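Local coordinates for protein alpha-1,3-glucanase (Bacillus circulans, PDB 5ZRU) that hydrolyses alpha-1,3-glucan as the catalytic unit of a glycoside hydrolase family 87 enzyme, at residues G74-T78 with K143-L148; D85-G89 with A125-A129; Q200-F206 with F227-W233; G377-W381 with N394-N399; V514-I520 with T552-T558. One frame throughout, in Å; residues are numbered along the deposited sequence.

Contacts 1 and 2 lie in domain D1, with contact 2 nested inside the loop closed by contact 1; their centres are about 34 Å apart. Contacts 3, 4 and 5 follow in D2, whose parallel strands form a beta-helix. Contacts 3 and 5 lie on opposite sides of the chain's centre, their centres about 53 Å apart; the centre of contact 4 is about 31 Å and 23 Å from theirs. The nearest atoms of contacts 1 and 3 are about 12 Å apart. Contact 3 holds calcium ligands, and Asn-555 of contact 5 binds another calcium ion. The side chains of Asp-85 and Ala-379 lie about 4 Å and 6 Å from further calcium ions.

Contact 1. Residues G74-T78 with K143-L148; sequences GDGVT and KMDTPL
Asp-75 sits in the corner between Met-144 and Pro-147. Its backbone O accepts a nearly straight hydrogen bond from Met-144 N at 2.7 Å. The side chain then leaves the backbone. CB lies 3.7 Å from Met-144 O. On another side CB is 3.9 Å from Pro-147 CA. A chi1 of 40° places CG between the backbone N and the carbonyl carbon, beside the Pro-147 ring. OD2 reaches a water at 2.9 Å that also bonds to Met-144 O, so the water joins the two segments. OD1 is hydrogen-bonded to Val-176 N. Both ends of the carboxylate are therefore held.

Before the corner, Gly-74 and Leu-148 form an antiparallel hydrogen-bonded pair. Leu-148 N meets Gly-74 O at 2.8 Å. Gly-74 N returns the bond to Leu-148 O at 3.0 Å. Past the corner, Val-77 CG2 lies 3.9 Å from Met-144 CG and also touches Leu-148 CD1. Met-144 and Leu-148 go on to pack against Val-100. Asp-75 and Gly-76 both face Glu-174, which makes a classic beta bulge in an antiparallel sheet of domain D1, where strand 76-82 pairs with strands 132-144 and 166-174.

Contact 2. Residues D85-G89 with A125-A129; sequences DSANG and ADTPA
A type I beta turn from Ser-86 to Gly-89 receives the ring of Pro-128. Gly-89 N closes the turn, donating to Ser-86 O at 3.1 Å. The proline presents its CD and CG to the carbonyls of the turn. CD is 3.4 Å from Ala-87 O, and CG is 3.5 Å from Ser-86 O. Beside the ring, the methyl CG2 of Thr-127 comes within 3.5 Å of Asn-88 O. Gly-89 has a positive phi of 73° and lies hard against the other loop. A CB there would run into Asp-126 O and Thr-127 CA. Ser-86 OG donates to Asn-88 OD1 at 2.6 Å.

Water joins the segments at two points. One water bonds to Asp-85 OD2 at 2.7 Å and to Asp-126 O at 2.8 Å. A second donates to Ala-87 O and accepts from Ala-129 N. Asp-85 OD2 is also bonded to Tyr-118 OH, and its side chain touches Trp-116, which with Ser-115 binds a calcium ion. Arg-289 NH2 bonds to Gly-89 O, and weakly to Asp-126 O, while Asp-126 OD2 bonds to Ser-290 OG. The turn lies between strands 76-82 and 93-100, and the proline loop links strands 124-125 and 132-144.

Contact 3. Residues Q200-F206 with F227-W233; sequences QDDLAAF and FHLGNMW. With CA (calcium ion), chain H.
Asp-202 OD2 is gripped twice. The calcium ion lies 2.5 Å from it, and His-228 N donates to its anti lone pair at 2.8 Å. OD1 binds the same ion, so the carboxylate is bidentate. A chi1 of -57° puts CG anti to the carbonyl carbon, which turns the carboxylate to the strand and the ion together. Gln-200 O is a further ligand at 2.4 Å. Two waters, Val-195 and Asp-198 complete the site. One of these waters lies 2.6 Å from His-228 ND1, at the edge of the imidazole.

The backbones add a straight bond, Asp-202 N to His-228 O, at 2.7 Å. Asp-201 OD1 makes a capping bond to Leu-203 N of 2.8 Å at the start of the helix. Its OD2 receives only a weak bond from Gly-230 N.

Behind the polar end lies an aromatic cluster. Leu-229 CD2 stands over the centre of the Phe-206 ring, 3.9 Å from the centroid. Phe-206 turns an edge to the face of Trp-233 in a T-shaped pair, with planes at 69°. Its CZ touches Phe-227 CB. Leu-203 CD1 packs by Trp-233 CD1. Helix 203-216 thus begins against strand 225-229, which pairs in parallel with strand 255-259, and Phe-206 and Phe-227 both reach Ile-222 of strand 220-222.

Contact 4. Residues G377-W381 with N394-N399; sequences GLAVW and NTFSYN
The face of the Phe-396 ring meets Leu-378 inside the beta-helix. Leu-378 CB stands over the centre of the ring, 3.5 Å from the centroid. Ala-379 O meets the ring at its edge, 3.6 Å from CZ. Val-380 CG2 also reaches CZ, at 3.8 Å. With chi1 -64°, CG is anti to the carbonyl carbon, and the ring extends inward. It spans the core between two faces of the coil and meets both side chains and backbone of 378-381. The short strands 378-381 and 395-397 run nearly antiparallel, 169° between their N-to-C directions, with axes 8.6 Å apart. With an alanine at Phe-396, Leu-378 CB would probably lose the ring face it rests on, and a gap would open between the two strands.

Further out, buried Asn-394 touches Val-380 and buried Asn-399 touches Leu-378. Asn-394 ND2 donates to Thr-360 O, and its OD1 accepts from Ser-363 N. Asn-399 is held likewise by Val-365 O and Ser-368 N. These bonds tie both amides to the preceding coil. Ala-379 CB points the other way, onto Asp-352 of a calcium site. Val-380 CG1 is 3.6 Å from Asn-394 ND2, and Leu-378 CD1 lies equally near Asn-399 ND2.

Contact 5. Residues V514-I520 with T552-T558; sequences VFNNINI and TFNNLTT. With CA (calcium ion), chain K.
Asn-554 ND2 donates to Asn-516 OD1 at 2.8 Å, with the acceptor close to the plane of the donor amide. The two side chains lie side by side. One residue on, Asn-555 ND2 donates to Asn-517 OD1 at 3.0 Å, from above the acceptor's carbonyl plane. Asn-555 OD1 binds a calcium ion at 2.2 Å. Its CG is anti to the backbone N, chi1 -175°, which extends the amide to both partners. Backbone bonds run along either side of these asparagines. Phe-515 N meets Thr-552 O at 2.8 Å, and Thr-557 N meets Ile-518 O at 2.9 Å. Asn-517 N donates to Asn-554 O.

The strands are parallel and in register, as successive coils of a beta-helix are. Asn-517 and Asn-555 both have positive phi and turn the chain at the corner between two faces. At three positions like residues face each other: Phe-515 and Phe-553, Asn-516 and Asn-554, Asn-517 and Asn-555.

Inside, Phe-515 and Phe-553 form an offset stack, with planes at 3° and centroids 4.5 Å apart. Phe-515 CB also lies over the Phe-553 ring. Phe-515 stacks as well on Phe-489 of the preceding coil. A serine in place of Phe-553 would probably leave Phe-515 without this ring partner and open a gap beside its CB. Past the corner, Leu-556 CD1 lies 3.8 Å from Ile-518 CB and 3.7 Å from Ile-520 CD1.

Contact 1. Residues G74-T78 with K143-L148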
# COMPACT_ATOMS: atom_id res chain seq x y z
N GLY A 74 -16.48 -2.36 18.46
CA GLY A 74 -16.92 -3.08 17.29
C GLY A 74 -16.48 -4.53 17.33
O GLY A 74 -15.77 -4.97 18.23
N ASP A 75 -16.93 -5.28 16.33
CA ASP A 75 -16.62 -6.70 16.25
C ASP A 75 -15.58 -7.05 15.19
O ASP A 75 -15.18 -8.21 15.10
CB ASP A 75 -17.89 -7.54 16.04
CG ASP A 75 -18.88 -6.91 15.05
OD1 ASP A 75 -18.78 -5.71 14.73
OD2 ASP A 75 -19.78 -7.64 14.60
N GLY A 76 -15.11 -6.09 14.40
CA GLY A 76 -14.08 -6.33 13.41
C GLY A 76 -12.72 -5.88 13.92
O GLY A 76 -12.54 -4.72 14.27
N VAL A 77 -11.77 -6.82 13.98
CA VAL A 77 -10.44 -6.52 14.49
C VAL A 77 -9.41 -6.85 13.42
O VAL A 77 -9.41 -7.96 12.86
CB VAL A 77 -10.11 -7.30 15.78
CG1 VAL A 77 -8.75 -6.85 16.32
CG2 VAL A 77 -11.21 -7.10 16.83
N THR A 78 -8.50 -5.91 13.16
CA THR A 78 -7.33 -6.15 12.33
C THR A 78 -6.10 -5.99 13.21
O THR A 78 -6.07 -5.12 14.08
CB THR A 78 -7.26 -5.17 11.15
OG1 THR A 78 -8.50 -5.22 10.43
CG2 THR A 78 -6.13 -5.54 10.21
N LYS A 143 -13.40 -11.55 13.20
CA LYS A 143 -14.61 -10.98 13.77
C LYS A 143 -14.87 -11.58 15.14
O LYS A 143 -14.70 -12.79 15.34
CB LYS A 143 -15.83 -11.23 12.87
CG LYS A 143 -15.83 -10.41 11.59
CD LYS A 143 -17.07 -10.68 10.76
CE LYS A 143 -17.10 -12.09 10.20
NZ LYS A 143 -18.20 -12.26 9.20
N MET A 144 -15.25 -10.73 16.09
CA MET A 144 -15.62 -11.17 17.43
C MET A 144 -17.07 -11.64 17.44
O MET A 144 -17.90 -11.18 16.66
CB MET A 144 -15.44 -10.02 18.42
CG MET A 144 -14.09 -9.34 18.34
SD MET A 144 -12.78 -10.50 18.77
CE MET A 144 -13.18 -10.84 20.48
N ASP A 145 -17.37 -12.56 18.36
CA ASP A 145 -18.75 -13.06 18.47
C ASP A 145 -19.71 -11.97 18.90
O ASP A 145 -20.89 -12.00 18.53
CB ASP A 145 -18.83 -14.22 19.46
CG ASP A 145 -18.06 -15.43 19.00
OD1 ASP A 145 -17.84 -16.34 19.83
OD2 ASP A 145 -17.66 -15.47 17.82
N THR A 146 -19.26 -11.02 19.72
CA THR A 146 -20.06 -9.86 20.08
C THR A 146 -19.17 -8.63 19.99
O THR A 146 -17.96 -8.71 20.22
CB THR A 146 -20.65 -9.97 21.50
OG1 THR A 146 -19.59 -9.95 22.46
CG2 THR A 146 -21.44 -11.27 21.65
N PRO A 147 -19.75 -7.47 19.67
CA PRO A 147 -18.92 -6.26 19.53
C PRO A 147 -18.24 -5.88 20.84
O PRO A 147 -18.83 -5.96 21.92
CB PRO A 147 -19.93 -5.19 19.10
CG PRO A 147 -21.08 -5.95 18.51
CD PRO A 147 -21.15 -7.22 19.32
N LEU A 148 -16.99 -5.46 20.72
CA LEU A 148 -16.29 -4.81 21.82
C LEU A 148 -16.96 -3.48 22.15
O LEU A 148 -17.35 -2.72 21.26
CB LEU A 148 -14.83 -4.58 21.44
CG LEU A 148 -14.03 -5.85 21.17
CD1 LEU A 148 -12.84 -5.58 20.27
CD2 LEU A 148 -13.57 -6.48 22.49
O HOH W 1 -20.50 -9.58 16.70

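Contact 2. Residues D85-G89 with A125-A129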
# COMPACT_ATOMS: atom_id res chain seq x y z
N ASP A 85 10.50 -15.78 10.18
CA ASP A 85 10.56 -16.61 8.99
C ASP A 85 11.22 -17.96 9.34
O ASP A 85 11.86 -18.12 10.38
CB ASP A 85 11.36 -15.88 7.90
CG ASP A 85 11.12 -16.42 6.49
OD1 ASP A 85 10.28 -17.31 6.30
OD2 ASP A 85 11.80 -15.93 5.57
N SER A 86 11.04 -18.93 8.45
CA SER A 86 11.78 -20.18 8.56
C SER A 86 13.14 -20.03 7.90
O SER A 86 13.40 -19.09 7.15
CB SER A 86 11.01 -21.33 7.91
OG SER A 86 10.87 -21.10 6.52
N ALA A 87 14.02 -21.00 8.18
CA ALA A 87 15.35 -20.95 7.58
C ALA A 87 15.30 -21.09 6.07
O ALA A 87 16.12 -20.50 5.36
CB ALA A 87 16.24 -22.05 8.19
N ASN A 88 14.34 -21.86 5.54
CA ASN A 88 14.23 -22.01 4.10
C ASN A 88 13.35 -20.95 3.45
O ASN A 88 13.04 -21.06 2.26
CB ASN A 88 13.74 -23.42 3.74
CG ASN A 88 12.31 -23.69 4.18
OD1 ASN A 88 11.61 -22.80 4.67
ND2 ASN A 88 11.88 -24.93 4.01
N GLY A 89 12.93 -19.94 4.20
CA GLY A 89 12.15 -18.87 3.60
C GLY A 89 10.72 -19.23 3.23
O GLY A 89 10.04 -18.41 2.61
N ALA A 125 15.08 -11.34 -2.71
CA ALA A 125 15.25 -12.79 -2.66
C ALA A 125 14.25 -13.37 -1.67
O ALA A 125 13.74 -12.67 -0.79
CB ALA A 125 16.68 -13.16 -2.26
N ASP A 126 13.96 -14.65 -1.83
CA ASP A 126 12.83 -15.26 -1.13
C ASP A 126 13.23 -16.05 0.11
O ASP A 126 12.35 -16.58 0.79
CB ASP A 126 12.06 -16.17 -2.09
CG ASP A 126 11.32 -15.38 -3.17
OD1 ASP A 126 10.73 -14.33 -2.84
OD2 ASP A 126 11.35 -15.80 -4.35
N THR A 127 14.52 -16.16 0.42
CA THR A 127 15.00 -16.89 1.58
C THR A 127 16.01 -16.05 2.33
O THR A 127 16.65 -15.16 1.75
CB THR A 127 15.65 -18.23 1.20
OG1 THR A 127 16.99 -18.00 0.75
CG2 THR A 127 14.85 -18.95 0.11
N PRO A 128 16.19 -16.31 3.64
CA PRO A 128 17.10 -15.48 4.44
C PRO A 128 18.54 -15.49 3.95
O PRO A 128 19.28 -14.54 4.24
CB PRO A 128 16.99 -16.09 5.85
CG PRO A 128 15.72 -16.79 5.87
CD PRO A 128 15.46 -17.28 4.48
N ALA A 129 18.96 -16.51 3.22
CA ALA A 129 20.30 -16.51 2.66
C ALA A 129 20.50 -15.42 1.61
O ALA A 129 21.64 -15.15 1.23
CB ALA A 129 20.62 -17.88 2.05
O HOH W 2 10.95 -15.64 3.00
O HOH W 3 18.09 -19.45 3.74

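Contact 3. Residues Q200-F206 with F227-W233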
# COMPACT_ATOMS: atom_id res chain seq x y z
N GLN A 200 -13.31 -26.53 -0.83
CA GLN A 200 -13.33 -27.06 -2.18
C GLN A 200 -13.30 -25.93 -3.20
O GLN A 200 -13.80 -24.82 -2.95
CB GLN A 200 -14.57 -27.92 -2.43
CG GLN A 200 -14.88 -28.92 -1.34
CD GLN A 200 -13.83 -29.98 -1.24
OE1 GLN A 200 -13.75 -30.87 -2.08
NE2 GLN A 200 -13.00 -29.90 -0.20
N ASP A 201 -12.73 -26.22 -4.36
CA ASP A 201 -12.51 -25.20 -5.37
C ASP A 201 -13.82 -24.73 -6.00
O ASP A 201 -14.67 -25.53 -6.39
CB ASP A 201 -11.57 -25.75 -6.44
CG ASP A 201 -10.96 -24.64 -7.29
OD1 ASP A 201 -11.71 -23.96 -8.01
OD2 ASP A 201 -9.74 -24.46 -7.24
N ASP A 202 -13.95 -23.40 -6.14
CA ASP A 202 -15.17 -22.78 -6.66
C ASP A 202 -14.98 -22.13 -8.02
O ASP A 202 -15.94 -21.55 -8.55
CB ASP A 202 -15.67 -21.73 -5.65
CG ASP A 202 -15.93 -22.33 -4.28
OD1 ASP A 202 -16.85 -23.17 -4.18
OD2 ASP A 202 -15.19 -22.00 -3.33
N LEU A 203 -13.79 -22.21 -8.62
CA LEU A 203 -13.51 -21.40 -9.80
C LEU A 203 -14.35 -21.81 -11.00
O LEU A 203 -14.73 -20.96 -11.82
CB LEU A 203 -12.02 -21.44 -10.14
CG LEU A 203 -11.57 -20.62 -11.35
CD1 LEU A 203 -11.98 -19.15 -11.24
CD2 LEU A 203 -10.06 -20.72 -11.55
N ALA A 204 -14.69 -23.10 -11.13
CA ALA A 204 -15.57 -23.50 -12.23
C ALA A 204 -16.93 -22.83 -12.10
O ALA A 204 -17.50 -22.33 -13.08
CB ALA A 204 -15.73 -25.01 -12.28
N ALA A 205 -17.46 -22.77 -10.87
CA ALA A 205 -18.74 -22.11 -10.65
C ALA A 205 -18.64 -20.61 -10.88
O ALA A 205 -19.57 -20.00 -11.43
CB ALA A 205 -19.23 -22.40 -9.23
N PHE A 206 -17.53 -19.99 -10.46
CA PHE A 206 -17.34 -18.56 -10.72
C PHE A 206 -17.33 -18.26 -12.22
O PHE A 206 -17.94 -17.29 -12.67
CB PHE A 206 -16.03 -18.07 -10.09
CG PHE A 206 -16.15 -17.68 -8.65
CD1 PHE A 206 -16.80 -18.50 -7.73
CD2 PHE A 206 -15.56 -16.51 -8.19
CE1 PHE A 206 -16.88 -18.13 -6.40
CE2 PHE A 206 -15.63 -16.14 -6.85
CZ PHE A 206 -16.30 -16.95 -5.95
N PHE A 227 -14.59 -18.53 -0.48
CA PHE A 227 -14.57 -19.28 -1.72
C PHE A 227 -13.13 -19.45 -2.16
O PHE A 227 -12.31 -18.54 -2.01
CB PHE A 227 -15.40 -18.57 -2.78
CG PHE A 227 -16.83 -18.43 -2.39
CD1 PHE A 227 -17.75 -19.41 -2.74
CD2 PHE A 227 -17.25 -17.36 -1.62
CE1 PHE A 227 -19.08 -19.30 -2.37
CE2 PHE A 227 -18.57 -17.24 -1.23
CZ PHE A 227 -19.48 -18.21 -1.61
N HIS A 228 -12.81 -20.63 -2.71
CA HIS A 228 -11.44 -21.00 -3.02
C HIS A 228 -11.27 -21.10 -4.53
O HIS A 228 -12.02 -21.83 -5.20
CB HIS A 228 -11.07 -22.33 -2.34
CG HIS A 228 -10.98 -22.22 -0.84
ND1 HIS A 228 -12.08 -22.42 -0.02
CD2 HIS A 228 -9.95 -21.93 -0.03
CE1 HIS A 228 -11.71 -22.26 1.24
NE2 HIS A 228 -10.42 -21.96 1.26
N LEU A 229 -10.30 -20.38 -5.06
CA LEU A 229 -10.06 -20.32 -6.49
C LEU A 229 -8.64 -20.82 -6.77
O LEU A 229 -7.67 -20.15 -6.41
CB LEU A 229 -10.26 -18.91 -7.03
CG LEU A 229 -11.60 -18.23 -6.72
CD1 LEU A 229 -11.69 -16.90 -7.47
CD2 LEU A 229 -12.78 -19.11 -7.11
N GLY A 230 -8.53 -21.99 -7.41
CA GLY A 230 -7.26 -22.65 -7.63
C GLY A 230 -6.48 -22.19 -8.84
O GLY A 230 -5.50 -22.84 -9.22
N ASN A 231 -6.88 -21.09 -9.46
CA ASN A 231 -6.05 -20.46 -10.48
C ASN A 231 -6.51 -19.02 -10.65
O ASN A 231 -7.38 -18.54 -9.91
CB ASN A 231 -6.11 -21.22 -11.81
CG ASN A 231 -4.76 -21.20 -12.52
OD1 ASN A 231 -4.31 -20.16 -13.04
ND2 ASN A 231 -4.10 -22.36 -12.53
N MET A 232 -5.94 -18.34 -11.65
CA MET A 232 -6.33 -16.97 -11.94
C MET A 232 -7.79 -16.94 -12.38
O MET A 232 -8.24 -17.80 -13.14
CB MET A 232 -5.43 -16.39 -13.02
CG MET A 232 -5.68 -14.89 -13.35
SD MET A 232 -4.70 -14.30 -14.73
CE MET A 232 -3.02 -14.55 -14.12
N TRP A 233 -8.54 -15.97 -11.87
CA TRP A 233 -9.93 -15.77 -12.29
C TRP A 233 -9.91 -14.82 -13.49
O TRP A 233 -9.65 -13.63 -13.33
CB TRP A 233 -10.77 -15.22 -11.14
CG TRP A 233 -12.25 -15.13 -11.45
CD1 TRP A 233 -12.91 -15.67 -12.53
CD2 TRP A 233 -13.25 -14.42 -10.70
NE1 TRP A 233 -14.25 -15.36 -12.48
CE2 TRP A 233 -14.48 -14.59 -11.37
CE3 TRP A 233 -13.22 -13.67 -9.52
CZ2 TRP A 233 -15.67 -14.05 -10.89
CZ3 TRP A 233 -14.40 -13.13 -9.05
CH2 TRP A 233 -15.61 -13.31 -9.74
CA CA H . -15.91 -23.99 -2.06
O HOH W 4 -14.69 -22.74 -0.21
O HOH W 5 -17.13 -25.89 -3.06

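Contact 4. Residues G377-W381 with N394-N399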
# COMPACT_ATOMS: atom_id res chain seq x y z
N GLY A 377 3.56 2.83 -3.33
CA GLY A 377 2.21 2.60 -2.85
C GLY A 377 1.20 2.87 -3.95
O GLY A 377 0.39 2.00 -4.30
N LEU A 378 1.26 4.07 -4.51
CA LEU A 378 0.42 4.49 -5.63
C LEU A 378 1.34 5.08 -6.68
O LEU A 378 2.08 6.02 -6.40
CB LEU A 378 -0.63 5.52 -5.19
CG LEU A 378 -1.52 5.14 -3.99
CD1 LEU A 378 -2.38 6.33 -3.61
CD2 LEU A 378 -2.39 3.91 -4.31
N ALA A 379 1.29 4.54 -7.90
CA ALA A 379 2.23 4.97 -8.92
C ALA A 379 1.53 5.15 -10.26
O ALA A 379 0.60 4.42 -10.59
CB ALA A 379 3.37 3.96 -9.09
N VAL A 380 2.03 6.11 -11.05
CA VAL A 380 1.69 6.25 -12.46
C VAL A 380 2.97 5.99 -13.26
O VAL A 380 3.86 6.84 -13.32
CB VAL A 380 1.11 7.62 -12.81
CG1 VAL A 380 0.82 7.70 -14.32
CG2 VAL A 380 -0.14 7.88 -12.02
N TRP A 381 3.06 4.83 -13.89
CA TRP A 381 4.17 4.53 -14.80
C TRP A 381 3.63 4.66 -16.23
O TRP A 381 2.93 3.77 -16.72
CB TRP A 381 4.74 3.14 -14.52
CG TRP A 381 5.79 2.72 -15.52
CD1 TRP A 381 6.52 3.52 -16.34
CD2 TRP A 381 6.21 1.38 -15.80
NE1 TRP A 381 7.36 2.77 -17.12
CE2 TRP A 381 7.20 1.45 -16.80
CE3 TRP A 381 5.85 0.13 -15.29
CZ2 TRP A 381 7.82 0.31 -17.32
CZ3 TRP A 381 6.48 -1.00 -15.79
CH2 TRP A 381 7.45 -0.90 -16.80
N ASN A 394 -4.19 11.56 -13.93
CA ASN A 394 -4.53 10.62 -12.87
C ASN A 394 -4.45 11.30 -11.50
O ASN A 394 -3.72 12.28 -11.32
CB ASN A 394 -3.62 9.39 -12.92
CG ASN A 394 -3.83 8.58 -14.19
OD1 ASN A 394 -4.96 8.34 -14.60
ND2 ASN A 394 -2.74 8.16 -14.82
N THR A 395 -5.23 10.80 -10.55
CA THR A 395 -5.41 11.44 -9.25
C THR A 395 -5.28 10.43 -8.12
O THR A 395 -5.97 9.41 -8.13
CB THR A 395 -6.78 12.11 -9.15
OG1 THR A 395 -6.93 13.07 -10.20
CG2 THR A 395 -6.95 12.76 -7.77
N PHE A 396 -4.45 10.75 -7.13
CA PHE A 396 -4.29 9.96 -5.90
C PHE A 396 -4.64 10.89 -4.74
O PHE A 396 -3.78 11.66 -4.30
CB PHE A 396 -2.85 9.43 -5.73
CG PHE A 396 -2.41 8.45 -6.79
CD1 PHE A 396 -3.28 7.51 -7.32
CD2 PHE A 396 -1.09 8.47 -7.25
CE1 PHE A 396 -2.84 6.61 -8.30
CE2 PHE A 396 -0.65 7.57 -8.22
CZ PHE A 396 -1.52 6.64 -8.75
N SER A 397 -5.87 10.82 -4.22
CA SER A 397 -6.27 11.81 -3.23
C SER A 397 -7.01 11.18 -2.07
O SER A 397 -7.69 10.17 -2.22
CB SER A 397 -7.14 12.92 -3.87
OG SER A 397 -6.34 13.70 -4.75
N TYR A 398 -6.86 11.81 -0.89
CA TYR A 398 -7.57 11.40 0.33
C TYR A 398 -7.23 9.97 0.73
O TYR A 398 -8.09 9.20 1.15
CB TYR A 398 -9.09 11.56 0.17
CG TYR A 398 -9.49 13.02 0.06
CD1 TYR A 398 -9.63 13.81 1.20
CD2 TYR A 398 -9.72 13.60 -1.18
CE1 TYR A 398 -10.00 15.15 1.10
CE2 TYR A 398 -10.09 14.93 -1.29
CZ TYR A 398 -10.22 15.70 -0.16
OH TYR A 398 -10.58 17.02 -0.28
N ASN A 399 -5.95 9.61 0.63
CA ASN A 399 -5.49 8.28 1.01
C ASN A 399 -4.57 8.37 2.22
O ASN A 399 -3.92 9.39 2.45
CB ASN A 399 -4.74 7.61 -0.15
CG ASN A 399 -5.59 7.49 -1.38
OD1 ASN A 399 -6.62 6.81 -1.37
ND2 ASN A 399 -5.19 8.18 -2.46

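Contact 5. Residues V514-I520 with T552-T558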
# COMPACT_ATOMS: atom_id res chain seq x y z
N VAL A 514 7.89 24.36 -8.18
CA VAL A 514 7.46 25.39 -7.22
C VAL A 514 6.92 24.72 -5.97
O VAL A 514 6.13 23.77 -6.05
CB VAL A 514 6.39 26.31 -7.84
CG1 VAL A 514 5.96 27.37 -6.81
CG2 VAL A 514 6.93 26.97 -9.11
N PHE A 515 7.33 25.23 -4.81
CA PHE A 515 6.93 24.72 -3.50
C PHE A 515 6.30 25.86 -2.71
O PHE A 515 7.02 26.78 -2.28
CB PHE A 515 8.13 24.18 -2.72
CG PHE A 515 8.68 22.89 -3.22
CD1 PHE A 515 9.57 22.86 -4.29
CD2 PHE A 515 8.37 21.69 -2.58
CE1 PHE A 515 10.11 21.65 -4.73
CE2 PHE A 515 8.90 20.49 -3.01
CZ PHE A 515 9.77 20.47 -4.10
N ASN A 516 4.99 25.81 -2.49
CA ASN A 516 4.31 26.88 -1.77
C ASN A 516 3.76 26.37 -0.45
O ASN A 516 3.22 25.26 -0.38
CB ASN A 516 3.17 27.47 -2.63
CG ASN A 516 3.67 28.15 -3.90
OD1 ASN A 516 4.79 28.66 -3.95
ND2 ASN A 516 2.86 28.13 -4.94
N ASN A 517 3.91 27.17 0.61
CA ASN A 517 3.32 26.87 1.92
C ASN A 517 3.78 25.50 2.43
O ASN A 517 2.98 24.63 2.76
CB ASN A 517 1.78 26.92 1.87
CG ASN A 517 1.24 28.15 1.14
OD1 ASN A 517 1.82 29.23 1.20
ND2 ASN A 517 0.11 27.98 0.46
N ILE A 518 5.10 25.32 2.49
CA ILE A 518 5.71 24.09 2.99
C ILE A 518 6.13 24.31 4.44
O ILE A 518 6.76 25.32 4.76
CB ILE A 518 6.93 23.69 2.14
CG1 ILE A 518 6.61 23.73 0.63
CG2 ILE A 518 7.48 22.33 2.59
CD1 ILE A 518 5.48 22.82 0.19
N ASN A 519 5.79 23.36 5.31
CA ASN A 519 6.25 23.37 6.70
C ASN A 519 7.12 22.15 6.94
O ASN A 519 6.65 21.01 6.84
CB ASN A 519 5.08 23.38 7.68
CG ASN A 519 4.22 24.61 7.54
OD1 ASN A 519 4.73 25.74 7.50
ND2 ASN A 519 2.90 24.42 7.45
N ILE A 520 8.38 22.38 7.30
CA ILE A 520 9.35 21.31 7.55
C ILE A 520 9.70 21.35 9.02
O ILE A 520 10.37 22.29 9.49
CB ILE A 520 10.59 21.46 6.67
CG1 ILE A 520 10.17 21.49 5.20
CG2 ILE A 520 11.57 20.33 6.96
CD1 ILE A 520 11.32 21.79 4.18
N THR A 552 11.73 27.00 -6.69
CA THR A 552 11.27 28.21 -6.02
C THR A 552 10.37 27.83 -4.85
O THR A 552 9.43 27.05 -5.02
CB THR A 552 10.50 29.11 -6.99
OG1 THR A 552 11.37 29.50 -8.06
CG2 THR A 552 10.00 30.36 -6.27
N PHE A 553 10.69 28.36 -3.68
CA PHE A 553 9.89 28.18 -2.47
C PHE A 553 9.25 29.52 -2.11
O PHE A 553 9.94 30.54 -2.06
CB PHE A 553 10.75 27.69 -1.31
CG PHE A 553 11.14 26.23 -1.41
CD1 PHE A 553 12.07 25.81 -2.35
CD2 PHE A 553 10.58 25.30 -0.56
CE1 PHE A 553 12.43 24.47 -2.44
CE2 PHE A 553 10.93 23.95 -0.64
CZ PHE A 553 11.86 23.54 -1.58
N ASN A 554 7.94 29.50 -1.87
CA ASN A 554 7.22 30.64 -1.32
C ASN A 554 6.61 30.21 0.01
O ASN A 554 5.96 29.16 0.08
CB ASN A 554 6.11 31.10 -2.27
CG ASN A 554 6.64 31.56 -3.62
OD1 ASN A 554 7.16 32.66 -3.74
ND2 ASN A 554 6.51 30.71 -4.64
N ASN A 555 6.83 31.01 1.05
CA ASN A 555 6.27 30.73 2.38
C ASN A 555 6.71 29.35 2.88
O ASN A 555 5.91 28.44 3.11
CB ASN A 555 4.74 30.84 2.38
CG ASN A 555 4.15 30.67 3.76
OD1 ASN A 555 4.79 31.03 4.74
ND2 ASN A 555 2.94 30.12 3.85
N LEU A 556 8.02 29.21 3.06
CA LEU A 556 8.61 28.03 3.66
C LEU A 556 8.83 28.29 5.14
O LEU A 556 9.34 29.35 5.52
CB LEU A 556 9.94 27.70 2.98
CG LEU A 556 10.79 26.63 3.67
CD1 LEU A 556 10.10 25.27 3.61
CD2 LEU A 556 12.17 26.57 3.03
N THR A 557 8.43 27.34 6.00
CA THR A 557 8.81 27.40 7.40
C THR A 557 9.64 26.17 7.76
O THR A 557 9.39 25.08 7.25
CB THR A 557 7.61 27.49 8.35
OG1 THR A 557 6.94 26.22 8.41
CG2 THR A 557 6.64 28.58 7.90
N THR A 558 10.63 26.36 8.64
CA THR A 558 11.45 25.26 9.12
C THR A 558 11.53 25.27 10.63
O THR A 558 11.29 26.29 11.29
CB THR A 558 12.87 25.28 8.54
OG1 THR A 558 13.54 26.49 8.92
CG2 THR A 558 12.83 25.17 7.03
CA CA K . 4.08 31.10 6.78
O HOH W 6 7.42 26.76 0.68
O HOH W 7 4.46 27.35 5.24
O HOH W 8 8.23 24.39 10.32